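Local coordinates for protein RNA-dependent RNA polymerase (Farallon virus, PDB 6DX5) that probably removes ubiquitin or ubiquitin-like tags through this viral OTU cysteine protease domain, part of a much longer protein that is probably an RNA-directed RNA polymerase, at residues V18-P23 / D148-L152; A41-F46 / A165-V169; K57-L61 / Y113-K119; A82-I86 / N104-G109; V138-I142 / V154-D160. All coordinates share one frame; numbering follows the deposited sequence.

Interaction 1: V18-P23 / D148-L152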
# COMPACT_ATOMS: atom_id res chain seq x y z
N VAL A 18 10.04 9.71 7.40
CA VAL A 18 11.36 9.84 8.00
C VAL A 18 12.37 9.12 7.10
O VAL A 18 12.14 8.00 6.63
CB VAL A 18 11.35 9.27 9.43
CG1 VAL A 18 11.04 7.72 9.48
CG2 VAL A 18 12.67 9.61 10.14
N LYS A 19 13.49 9.78 6.84
CA LYS A 19 14.47 9.28 5.89
C LYS A 19 15.79 9.08 6.62
O LYS A 19 16.33 10.02 7.22
CB LYS A 19 14.61 10.20 4.68
CG LYS A 19 13.28 10.22 3.87
CD LYS A 19 13.46 10.13 2.36
CE LYS A 19 14.17 11.38 1.83
NZ LYS A 19 14.44 11.34 0.37
N ILE A 20 16.27 7.85 6.59
CA ILE A 20 17.41 7.41 7.37
C ILE A 20 18.27 6.52 6.48
O ILE A 20 17.86 6.10 5.39
CB ILE A 20 16.91 6.67 8.64
CG1 ILE A 20 16.24 7.64 9.59
CG2 ILE A 20 18.00 6.10 9.40
CD1 ILE A 20 15.55 6.92 10.76
N ALA A 21 19.51 6.30 6.92
CA ALA A 21 20.31 5.17 6.50
C ALA A 21 20.14 4.05 7.53
O ALA A 21 20.52 4.22 8.70
CB ALA A 21 21.77 5.59 6.39
N ILE A 22 19.64 2.89 7.10
CA ILE A 22 19.45 1.73 8.00
C ILE A 22 20.73 1.31 8.73
O ILE A 22 20.67 1.09 9.95
CB ILE A 22 18.84 0.52 7.26
CG1 ILE A 22 17.38 0.80 6.88
CG2 ILE A 22 18.88 -0.74 8.13
CD1 ILE A 22 16.56 1.39 7.99
N PRO A 23 21.91 1.21 8.08
CA PRO A 23 23.09 0.71 8.83
C PRO A 23 23.56 1.63 9.95
O PRO A 23 24.30 1.17 10.82
CB PRO A 23 24.16 0.55 7.74
CG PRO A 23 23.38 0.43 6.45
CD PRO A 23 22.26 1.43 6.66
N ASP A 148 21.20 0.47 -1.84
CA ASP A 148 22.22 0.95 -0.91
C ASP A 148 21.68 1.17 0.52
O ASP A 148 22.31 1.90 1.30
CB ASP A 148 22.84 2.23 -1.45
CG ASP A 148 21.82 3.36 -1.64
OD1 ASP A 148 20.81 3.40 -0.91
OD2 ASP A 148 22.03 4.25 -2.49
N MET A 149 20.52 0.60 0.86
CA MET A 149 19.95 0.58 2.21
C MET A 149 19.50 1.96 2.73
O MET A 149 19.27 2.11 3.92
CB MET A 149 20.93 -0.07 3.21
CG MET A 149 21.11 -1.58 3.01
SD MET A 149 19.70 -2.65 3.55
CE MET A 149 19.70 -2.46 5.31
N LYS A 150 19.35 2.96 1.85
CA LYS A 150 18.67 4.21 2.20
C LYS A 150 17.17 4.01 2.14
O LYS A 150 16.65 3.40 1.18
CB LYS A 150 19.03 5.35 1.22
CG LYS A 150 20.48 5.77 1.07
CD LYS A 150 21.25 5.77 2.35
CE LYS A 150 22.00 4.50 2.48
NZ LYS A 150 22.46 4.10 3.80
N VAL A 151 16.46 4.55 3.14
CA VAL A 151 15.03 4.31 3.29
C VAL A 151 14.25 5.06 2.22
O VAL A 151 14.49 6.26 1.97
CB VAL A 151 14.57 4.73 4.69
CG1 VAL A 151 13.05 4.53 4.83
CG2 VAL A 151 15.26 3.91 5.74
N LEU A 152 13.31 4.37 1.58
CA LEU A 152 12.37 5.06 0.68
C LEU A 152 11.11 5.47 1.45
O LEU A 152 10.67 6.61 1.33
CB LEU A 152 11.99 4.16 -0.51
CG LEU A 152 13.07 3.63 -1.45
CD1 LEU A 152 12.68 2.30 -2.13
CD2 LEU A 152 13.27 4.68 -2.47

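Interaction 2: A41-F46 / A165-V169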
# COMPACT_ATOMS: atom_id res chain seq x y z
N ALA A 41 12.17 -13.78 8.37
CA ALA A 41 12.61 -12.56 9.05
C ALA A 41 11.86 -12.39 10.36
O ALA A 41 12.47 -12.22 11.43
CB ALA A 41 12.42 -11.35 8.12
N PHE A 42 10.54 -12.53 10.33
CA PHE A 42 9.83 -12.34 11.59
C PHE A 42 10.17 -13.47 12.56
O PHE A 42 10.45 -13.22 13.73
CB PHE A 42 8.30 -12.20 11.35
CG PHE A 42 7.54 -11.87 12.59
CD1 PHE A 42 7.50 -10.57 13.07
CD2 PHE A 42 6.92 -12.87 13.32
CE1 PHE A 42 6.81 -10.27 14.26
CE2 PHE A 42 6.24 -12.60 14.52
CZ PHE A 42 6.18 -11.29 14.98
N ALA A 43 10.24 -14.71 12.08
CA ALA A 43 10.58 -15.78 13.01
C ALA A 43 11.97 -15.55 13.63
O ALA A 43 12.20 -15.84 14.82
CB ALA A 43 10.50 -17.13 12.28
N TYR A 44 12.91 -14.99 12.87
CA TYR A 44 14.22 -14.75 13.45
C TYR A 44 14.13 -13.77 14.62
O TYR A 44 14.73 -14.00 15.68
CB TYR A 44 15.20 -14.25 12.40
CG TYR A 44 16.53 -13.97 13.05
CD1 TYR A 44 17.46 -14.99 13.25
CD2 TYR A 44 16.85 -12.70 13.48
CE1 TYR A 44 18.70 -14.75 13.87
CE2 TYR A 44 18.09 -12.44 14.09
CZ TYR A 44 19.00 -13.46 14.28
OH TYR A 44 20.22 -13.16 14.86
N LEU A 45 13.37 -12.66 14.45
CA LEU A 45 13.29 -11.68 15.53
C LEU A 45 12.45 -12.20 16.68
O LEU A 45 12.79 -11.99 17.85
CB LEU A 45 12.66 -10.37 15.05
CG LEU A 45 13.48 -9.69 13.97
CD1 LEU A 45 12.78 -8.43 13.44
CD2 LEU A 45 14.84 -9.37 14.57
N PHE A 46 11.35 -12.89 16.37
CA PHE A 46 10.38 -13.18 17.39
C PHE A 46 10.75 -14.45 18.16
O PHE A 46 10.58 -14.49 19.38
CB PHE A 46 8.99 -13.33 16.75
CG PHE A 46 7.84 -13.32 17.77
CD1 PHE A 46 7.50 -12.15 18.45
CD2 PHE A 46 7.12 -14.47 18.03
CE1 PHE A 46 6.47 -12.13 19.40
CE2 PHE A 46 6.05 -14.46 18.95
CZ PHE A 46 5.73 -13.29 19.65
N ALA A 165 9.59 -2.42 18.75
CA ALA A 165 8.92 -3.11 17.66
C ALA A 165 9.85 -4.15 17.03
O ALA A 165 11.05 -4.20 17.29
CB ALA A 165 8.47 -2.09 16.61
N PHE A 166 9.28 -4.99 16.17
CA PHE A 166 10.07 -5.92 15.37
C PHE A 166 10.27 -5.25 14.03
O PHE A 166 9.30 -4.90 13.36
CB PHE A 166 9.33 -7.26 15.26
CG PHE A 166 9.14 -7.92 16.60
CD1 PHE A 166 10.17 -8.66 17.16
CD2 PHE A 166 8.01 -7.66 17.35
CE1 PHE A 166 10.05 -9.22 18.43
CE2 PHE A 166 7.85 -8.22 18.60
CZ PHE A 166 8.86 -9.01 19.16
N ASN A 167 11.53 -5.02 13.66
CA ASN A 167 11.86 -4.19 12.51
C ASN A 167 12.31 -5.11 11.38
O ASN A 167 13.22 -5.95 11.58
CB ASN A 167 12.97 -3.18 12.85
CG ASN A 167 12.49 -2.04 13.72
OD1 ASN A 167 11.92 -1.05 13.23
ND2 ASN A 167 12.67 -2.19 15.03
N ILE A 168 11.74 -4.93 10.20
CA ILE A 168 12.06 -5.78 9.07
C ILE A 168 12.40 -4.86 7.92
O ILE A 168 11.79 -3.81 7.77
CB ILE A 168 10.88 -6.70 8.78
CG1 ILE A 168 10.70 -7.64 9.99
CG2 ILE A 168 11.03 -7.43 7.44
CD1 ILE A 168 9.78 -8.74 9.77
N VAL A 169 13.45 -5.20 7.14
CA VAL A 169 13.81 -4.40 5.99
C VAL A 169 13.34 -5.14 4.75
O VAL A 169 13.38 -6.37 4.70
CB VAL A 169 15.33 -4.13 5.93
CG1 VAL A 169 16.12 -5.46 5.86
CG2 VAL A 169 15.71 -3.28 4.73

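Interaction 3: K57-L61 / Y113-K119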
# COMPACT_ATOMS: atom_id res chain seq x y z
N LYS A 57 3.96 -18.60 9.84
CA LYS A 57 2.97 -18.66 8.79
C LYS A 57 1.64 -19.21 9.33
O LYS A 57 0.57 -18.65 9.06
CB LYS A 57 3.49 -19.55 7.66
CG LYS A 57 2.52 -19.65 6.46
CD LYS A 57 3.21 -20.37 5.24
CE LYS A 57 2.19 -20.45 4.05
NZ LYS A 57 2.60 -21.26 2.85
N GLY A 58 1.70 -20.33 10.07
CA GLY A 58 0.50 -20.93 10.64
C GLY A 58 -0.23 -19.96 11.56
O GLY A 58 -1.45 -19.93 11.61
N THR A 59 0.53 -19.12 12.28
CA THR A 59 -0.09 -18.11 13.13
C THR A 59 -0.88 -17.11 12.30
O THR A 59 -2.04 -16.82 12.60
CB THR A 59 0.98 -17.44 13.97
OG1 THR A 59 1.61 -18.46 14.74
CG2 THR A 59 0.38 -16.33 14.90
N ALA A 60 -0.28 -16.63 11.22
CA ALA A 60 -0.92 -15.63 10.39
C ALA A 60 -2.18 -16.19 9.77
O ALA A 60 -3.25 -15.57 9.86
CB ALA A 60 0.04 -15.14 9.30
N LEU A 61 -2.11 -17.39 9.20
CA LEU A 61 -3.28 -17.94 8.53
C LEU A 61 -4.37 -18.36 9.53
O LEU A 61 -5.58 -18.23 9.24
CB LEU A 61 -2.88 -19.14 7.67
CG LEU A 61 -2.34 -18.88 6.25
CD1 LEU A 61 -1.38 -17.73 6.20
CD2 LEU A 61 -1.66 -20.15 5.73
N TYR A 113 -8.39 -16.63 -0.27
CA TYR A 113 -7.12 -16.26 0.34
C TYR A 113 -6.37 -17.51 0.79
O TYR A 113 -5.19 -17.68 0.48
CB TYR A 113 -7.33 -15.30 1.53
CG TYR A 113 -6.07 -15.14 2.37
CD1 TYR A 113 -4.98 -14.40 1.91
CD2 TYR A 113 -5.96 -15.75 3.61
CE1 TYR A 113 -3.82 -14.28 2.64
CE2 TYR A 113 -4.79 -15.63 4.37
CZ TYR A 113 -3.75 -14.88 3.87
OH TYR A 113 -2.60 -14.76 4.60
N LEU A 114 -7.04 -18.39 1.55
CA LEU A 114 -6.40 -19.60 2.05
C LEU A 114 -5.91 -20.49 0.91
O LEU A 114 -4.85 -21.12 1.03
CB LEU A 114 -7.37 -20.38 2.95
CG LEU A 114 -7.72 -19.59 4.20
CD1 LEU A 114 -8.75 -20.30 5.00
CD2 LEU A 114 -6.40 -19.38 4.97
N GLU A 115 -6.66 -20.57 -0.20
CA GLU A 115 -6.20 -21.38 -1.33
C GLU A 115 -4.84 -20.91 -1.85
O GLU A 115 -3.98 -21.73 -2.18
CB GLU A 115 -7.23 -21.39 -2.46
CG GLU A 115 -8.37 -22.38 -2.23
CD GLU A 115 -9.46 -22.34 -3.32
OE1 GLU A 115 -9.14 -22.03 -4.49
OE2 GLU A 115 -10.63 -22.63 -2.98
N ASP A 116 -4.64 -19.59 -1.94
CA ASP A 116 -3.32 -19.09 -2.34
C ASP A 116 -2.33 -19.24 -1.21
O ASP A 116 -1.21 -19.74 -1.41
CB ASP A 116 -3.38 -17.62 -2.77
CG ASP A 116 -4.02 -17.42 -4.14
OD1 ASP A 116 -4.26 -18.40 -4.90
OD2 ASP A 116 -4.28 -16.23 -4.46
N ALA A 117 -2.72 -18.80 -0.00
CA ALA A 117 -1.74 -18.64 1.06
C ALA A 117 -1.20 -19.97 1.56
O ALA A 117 -0.04 -20.04 1.98
CB ALA A 117 -2.35 -17.86 2.23
N THR A 118 -1.98 -21.04 1.49
CA THR A 118 -1.50 -22.29 2.04
C THR A 118 -0.56 -23.02 1.10
O THR A 118 0.14 -23.94 1.53
CB THR A 118 -2.68 -23.20 2.44
OG1 THR A 118 -3.50 -23.49 1.30
CG2 THR A 118 -3.55 -22.55 3.50
N LYS A 119 -0.49 -22.62 -0.17
CA LYS A 119 0.49 -23.21 -1.08
C LYS A 119 1.90 -23.03 -0.54
O LYS A 119 2.22 -22.02 0.09
CB LYS A 119 0.41 -22.53 -2.46
CG LYS A 119 -0.92 -22.61 -3.16
CD LYS A 119 -0.87 -23.62 -4.24
CE LYS A 119 -1.86 -23.26 -5.36
NZ LYS A 119 -3.22 -23.04 -4.84

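Interaction 4: A82-I86 / N104-G109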
# COMPACT_ATOMS: atom_id res chain seq x y z
N ALA A 82 -13.92 -12.78 -4.72
CA ALA A 82 -15.06 -13.65 -4.46
C ALA A 82 -16.34 -13.08 -5.06
O ALA A 82 -17.08 -13.81 -5.73
CB ALA A 82 -15.22 -13.86 -2.96
N GLU A 83 -16.61 -11.80 -4.85
CA GLU A 83 -17.88 -11.24 -5.31
C GLU A 83 -17.96 -11.12 -6.83
O GLU A 83 -19.06 -11.01 -7.36
CB GLU A 83 -18.15 -9.88 -4.66
CG GLU A 83 -17.74 -8.69 -5.48
CD GLU A 83 -18.48 -7.44 -5.05
OE1 GLU A 83 -18.69 -6.53 -5.90
OE2 GLU A 83 -18.86 -7.38 -3.86
N ASN A 84 -16.83 -11.16 -7.54
CA ASN A 84 -16.86 -11.25 -9.00
C ASN A 84 -16.86 -12.69 -9.50
O ASN A 84 -17.30 -12.93 -10.62
CB ASN A 84 -15.69 -10.49 -9.62
CG ASN A 84 -15.97 -9.02 -9.69
OD1 ASN A 84 -15.71 -8.38 -10.71
ND2 ASN A 84 -16.54 -8.47 -8.62
N GLU A 85 -16.39 -13.63 -8.69
CA GLU A 85 -16.62 -15.04 -9.01
C GLU A 85 -18.11 -15.37 -8.96
O GLU A 85 -18.62 -16.12 -9.82
CB GLU A 85 -15.84 -15.91 -8.02
CG GLU A 85 -15.21 -17.15 -8.61
CD GLU A 85 -14.33 -17.86 -7.59
OE1 GLU A 85 -14.84 -18.19 -6.49
OE2 GLU A 85 -13.13 -18.06 -7.87
N ILE A 86 -18.83 -14.79 -7.99
CA ILE A 86 -20.23 -15.14 -7.76
C ILE A 86 -21.11 -14.62 -8.89
O ILE A 86 -22.03 -15.32 -9.34
CB ILE A 86 -20.65 -14.61 -6.37
CG1 ILE A 86 -19.99 -15.46 -5.28
CG2 ILE A 86 -22.15 -14.67 -6.21
CD1 ILE A 86 -19.92 -14.85 -3.88
N ASN A 104 -22.12 -14.38 2.24
CA ASN A 104 -21.57 -15.42 1.38
C ASN A 104 -20.28 -14.95 0.71
O ASN A 104 -19.37 -15.75 0.45
CB ASN A 104 -22.63 -15.81 0.35
CG ASN A 104 -22.23 -16.98 -0.53
OD1 ASN A 104 -21.38 -17.79 -0.17
ND2 ASN A 104 -22.87 -17.09 -1.69
N VAL A 105 -20.19 -13.64 0.43
CA VAL A 105 -19.03 -13.09 -0.25
C VAL A 105 -17.79 -13.22 0.61
O VAL A 105 -16.77 -13.76 0.17
CB VAL A 105 -19.30 -11.62 -0.64
CG1 VAL A 105 -17.97 -10.92 -0.96
CG2 VAL A 105 -20.21 -11.57 -1.83
N THR A 106 -17.86 -12.72 1.84
CA THR A 106 -16.66 -12.70 2.67
C THR A 106 -16.22 -14.11 3.05
O THR A 106 -15.03 -14.36 3.16
CB THR A 106 -16.88 -11.83 3.90
OG1 THR A 106 -17.89 -12.41 4.73
CG2 THR A 106 -17.31 -10.45 3.48
N ARG A 107 -17.15 -15.06 3.20
CA ARG A 107 -16.72 -16.44 3.41
C ARG A 107 -15.97 -16.98 2.20
O ARG A 107 -14.94 -17.65 2.34
CB ARG A 107 -17.94 -17.31 3.70
CG ARG A 107 -17.55 -18.61 4.32
CD ARG A 107 -18.76 -19.22 4.93
NE ARG A 107 -19.56 -18.19 5.61
CZ ARG A 107 -20.88 -18.16 5.60
NH1 ARG A 107 -21.55 -19.09 4.92
NH2 ARG A 107 -21.54 -17.19 6.24
N ARG A 108 -16.49 -16.72 1.00
CA ARG A 108 -15.75 -17.08 -0.20
C ARG A 108 -14.40 -16.37 -0.27
O ARG A 108 -13.41 -16.96 -0.73
CB ARG A 108 -16.57 -16.75 -1.45
CG ARG A 108 -15.98 -17.35 -2.68
CD ARG A 108 -16.31 -18.79 -2.61
NE ARG A 108 -16.48 -19.34 -3.95
CZ ARG A 108 -17.54 -19.13 -4.74
NH1 ARG A 108 -18.57 -18.38 -4.31
NH2 ARG A 108 -17.57 -19.69 -5.95
N GLY A 109 -14.33 -15.10 0.16
CA GLY A 109 -13.08 -14.35 0.05
C GLY A 109 -11.99 -14.98 0.90
O GLY A 109 -10.85 -15.16 0.46

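Interaction 5: V138-I142 / V154-D160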
# COMPACT_ATOMS: atom_id res chain seq x y z
N VAL A 138 1.78 -7.27 18.77
CA VAL A 138 3.10 -6.67 18.66
C VAL A 138 3.05 -5.64 17.55
O VAL A 138 2.07 -5.55 16.80
CB VAL A 138 4.23 -7.67 18.36
CG1 VAL A 138 4.38 -8.64 19.48
CG2 VAL A 138 4.04 -8.39 16.99
N THR A 139 4.13 -4.86 17.47
CA THR A 139 4.33 -3.90 16.41
C THR A 139 5.38 -4.41 15.43
O THR A 139 6.49 -4.81 15.84
CB THR A 139 4.72 -2.56 17.01
OG1 THR A 139 3.64 -2.14 17.84
CG2 THR A 139 4.95 -1.50 15.92
N ILE A 140 5.05 -4.38 14.15
CA ILE A 140 6.00 -4.76 13.10
C ILE A 140 6.23 -3.53 12.24
O ILE A 140 5.26 -2.89 11.80
CB ILE A 140 5.49 -5.95 12.27
CG1 ILE A 140 5.28 -7.11 13.16
CG2 ILE A 140 6.53 -6.37 11.16
CD1 ILE A 140 4.49 -8.29 12.49
N VAL A 141 7.51 -3.20 12.01
CA VAL A 141 7.89 -2.07 11.17
C VAL A 141 8.52 -2.61 9.91
O VAL A 141 9.42 -3.45 9.98
CB VAL A 141 8.86 -1.14 11.91
CG1 VAL A 141 9.16 0.02 11.08
CG2 VAL A 141 8.26 -0.73 13.27
N ILE A 142 8.06 -2.15 8.74
CA ILE A 142 8.60 -2.57 7.45
C ILE A 142 9.33 -1.37 6.86
O ILE A 142 8.72 -0.35 6.56
CB ILE A 142 7.52 -3.04 6.47
CG1 ILE A 142 6.55 -4.05 7.11
CG2 ILE A 142 8.20 -3.61 5.21
CD1 ILE A 142 7.13 -5.38 7.26
N VAL A 154 8.41 3.87 5.07
CA VAL A 154 8.31 2.89 6.14
C VAL A 154 6.88 2.85 6.63
O VAL A 154 6.23 3.89 6.71
CB VAL A 154 9.32 3.21 7.26
CG1 VAL A 154 9.14 4.60 7.72
CG2 VAL A 154 9.19 2.24 8.41
N GLN A 155 6.36 1.63 6.89
CA GLN A 155 5.07 1.37 7.48
C GLN A 155 5.27 0.62 8.79
O GLN A 155 6.27 -0.10 8.99
CB GLN A 155 4.17 0.51 6.59
CG GLN A 155 3.96 1.00 5.22
CD GLN A 155 4.83 0.23 4.21
OE1 GLN A 155 4.68 -1.01 4.01
NE2 GLN A 155 5.74 0.98 3.57
N LYS A 156 4.27 0.75 9.65
CA LYS A 156 4.29 0.19 11.00
C LYS A 156 2.88 -0.36 11.29
O LYS A 156 1.90 0.38 11.21
CB LYS A 156 4.69 1.29 11.99
CG LYS A 156 4.68 1.02 13.49
CD LYS A 156 5.39 2.21 14.13
CE LYS A 156 4.54 3.06 15.09
NZ LYS A 156 3.62 2.30 15.94
N PHE A 157 2.77 -1.65 11.55
CA PHE A 157 1.54 -2.25 12.03
C PHE A 157 1.65 -2.31 13.54
O PHE A 157 2.56 -2.96 14.06
CB PHE A 157 1.36 -3.65 11.46
CG PHE A 157 1.22 -3.67 9.97
CD1 PHE A 157 -0.04 -3.63 9.39
CD2 PHE A 157 2.33 -3.78 9.14
CE1 PHE A 157 -0.20 -3.68 8.02
CE2 PHE A 157 2.16 -3.82 7.75
CZ PHE A 157 0.89 -3.79 7.21
N GLY A 158 0.76 -1.62 14.23
CA GLY A 158 0.84 -1.53 15.68
C GLY A 158 1.24 -0.14 16.13
O GLY A 158 1.68 0.70 15.35
N THR A 159 1.08 0.09 17.44
CA THR A 159 1.27 1.41 18.05
C THR A 159 2.57 1.60 18.81
O THR A 159 2.79 2.70 19.33
CB THR A 159 0.14 1.70 19.03
OG1 THR A 159 0.11 0.66 20.01
CG2 THR A 159 -1.19 1.79 18.29
N ASP A 160 3.41 0.57 18.98
CA ASP A 160 4.66 0.77 19.71
C ASP A 160 5.66 1.58 18.90
O ASP A 160 5.54 1.73 17.67
CB ASP A 160 5.31 -0.57 20.08
CG ASP A 160 4.55 -1.31 21.18
OD1 ASP A 160 4.28 -0.69 22.24
OD2 ASP A 160 4.25 -2.51 20.96
O HOH W 1 6.02 -4.75 19.76

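Interaction 1: V18-P23 / D148-L152
A single beta bridge between A21 and K150 ties the loop after strand 13-16 to the residues leading into strand 151-157, near the turn that joins this strand to strand 140-145 in the mixed sheet of the OTU fold. Two backbone bonds make the bridge. V151 N gives to I20 O at 3.1 Å, almost straight at 171°, and I22 N gives to M149 O at 3.3 Å. The chain entering the bridge is shaped by D148, whose short carboxylate can bend back on the backbone: its OD1 accepts from K150 N at 3.2 Å, closing an Asx turn.

Much of the rest is apolar, and branched I22 and V151 with flexible M149 suit it, since they can mould to one another. I22 points toward segment 148-152 and splits its contacts between two partners. Its CG2 is pressed tightly against M149 CE at 3.4 Å, while its CD1 lies 3.6 Å from V151 CG2. The M149 chain turns twice, at chi2 (-74°) and chi3 (-67°), which brings the terminal methyl round to the isoleucine. I22 also packs on W143 and V145, so the loop is seated on strand 140-145 as well as on segment 148-152. The ring of P23 flanks the methionine, with CD 4.0 Å from M149 CB. At the far end V18 O comes within 4.0 Å of V151 CG1.

Interaction 2: A41-F46 / A165-V169
F42, F46 and F166 form an aromatic cluster between helix 37-47 and strand 166-171. F42 turns its edge to the face of F166 in a T-shaped pair, centroids 5.6 Å apart and planes at 65°. F46, one helical turn on, makes an offset edge-to-face pair with the same ring, planes at 70°, and F46 CD1 comes within 3.5 Å of F166 CZ. Phenylalanine suits all three places, since flat rings fill the gap without a polar group to satisfy. F166 CG, anti to the carbonyl carbon (chi1 -62°), directs the ring at the helix.

Among the aliphatic contacts, L45 CB sits at the edge of the F166 ring, 3.7 Å from F166 CD1, and the L45 methyl CD1 presses on the strand backbone 3.1 Å from N167 O. The end of I168 enters between A41 and F42: its CD1 lies 4.1 Å from A41 CB and at the edge of the F42 ring. The small alanine leaves room for it.

N167 points away from the helix, bonding W143 through OD1 and V162 O through ND2. F166 also lines, with P163, R164 and A165, a pocket holding dithiothreitol, probably from the crystallisation liquor. Helix 37-47, which probably carries the nucleophilic cysteine near its start as in other OTU proteases, thus packs on strand 166-171, between strands 140-145 and 174-180, while F42 reaches L132 and L136 of helix 126-136.

Interaction 3: K57-L61 / Y113-K119
K57 reaches across to A117 and K119 with a fully extended side chain. From CB, which points toward segment 113-119, CG leaves anti to the backbone N (chi1 -178°), and CG and CD carry the chain over the gap without bending. CE is the first atom to arrive, 3.1 Å from A117 O. NZ then lies between two carbonyls, 3.0 Å from A117 O and 2.9 Å from K119 O, and gives each a weak hydrogen bond. A long cationic residue fits this spot, because backbone carbonyl oxygens at this end of segment 113-119 carry partial negative charge that an ammonium group would probably help to balance.

Helices 53-66 and 103-117 run antiparallel here, at 170°, within the helical part of the OTU domain. One turn after K57, L61 fills the space between them. Its CG is 4.1 Å from A117 CB, a small residue that lets leucine come in. From there the branches part: CD1 goes to Y113 OH at 3.6 Å, and CD2 to T118 CG2 at 3.8 Å. L114 CD2 adds a looser contact with L61 CG. The tyrosine hydroxyl is not left to this apolar neighbour, since it hydrogen-bonds E128. A117 CB rests over one face of the Y113 ring, offset toward the rim. T118 divides its own side chain: CG2 meets the leucine, whereas OG1 turns back along the helix and donates to L114 O at 2.7 Å, reaching that oxygen from the face opposite to the one used by T118 N.

Interaction 4: A82-I86 / N104-G109
R108 lays its guanidinium under the carboxylate of E85, whose OE1 sits over one face of the group, 3.2 Å from NH2. With the two planes 47° apart and the oxygen well out of the guanidinium plane, no N-H points at it, and this salt bridge works by charge alone. It joins helices 72-86 and 103-117, which cross at 114° in the helical part of the OTU domain, the axes of these segments coming within 8.9 Å. The arginine chain bends at chi2 (75°) and chi3, carrying the guanidinium over to E85 and I86. There it slides past I86 in the opposite direction, with NH1 3.4 Å from I86 CG1. Arginine serves well here: its aliphatic stem can lie on carbon while its charged end meets the E85 carboxylate.

Deeper in, the helices meet over their smallest residues. The CA atoms of A82 and G109 are 5.0 Å apart, and two small residues suit so near an approach. A82 CB fits among the backbone and the stem of R108, 3.5 Å from V105 O and equally near R108 CB. A82 and E85 also pack on L112, one turn further along helix 103-117. V105 fills the other side with its two methyls. CG1 meets the aliphatic E83 CB at 3.8 Å, and CG2 lies 3.9 Å from I86 CD1.

Interaction 5: V138-I142 / V154-D160
V154 lies in strand 151-157, which pairs with strand 140-145 as an antiparallel hairpin at the heart of the OTU sheet; its CG2 presses tightly on V141 CG1 at 3.5 Å. Q155 forms a hydrogen-bonded pair with I142, and its O accepts from I142 N at 2.7 Å. Its side-chain NE2 bonds N144. K156 faces V141 as a non-hydrogen-bonded pair, on the side of the sheet away from I140, I142 and F157. Its CG lies 3.5 Å from T139 CG2, and the chain then curls so that NZ donates to G158 O and to D160 O, each at 2.6 Å. K156 also makes a cation-pi contact with W6; together with the two carbonyls this probably offsets its buried charge. F157 N gives to I140 O at 2.8 Å, while the ring packs under helix 126-136. At G158, with phi 110°, a CB would collide with T139 OG1 and with the preceding carbonyl, so glycine suits the place. D160 then turns back on that hydroxyl: D160 N donates to T139 OG1 at 2.9 Å. The same OG1 donates to D160 OD2 from above the carboxylate plane, at 3.2 Å, and a water links OD2 to T139 N.

From the N terminus, segment 18-23 opens interaction 1, which closes only at 148-152. Helix 37-47 opens interaction 2, closed at 165-169; the two loops cross. Inside both lies interaction 3, from helix 53-66 to the end of helix 103-117, and within it nests interaction 4, sharing that last helix. These two tie the helical part together, with interaction 4 about 33 Å from interaction 2, centre to centre. Interaction 5 follows them in series, nested within interaction 2 and crossing interaction 1. Strand 140-145 joins it to strand 166-171, where I168 N lies 2.8 Å from V141 O, and strand 151-157 joins it to interaction 1.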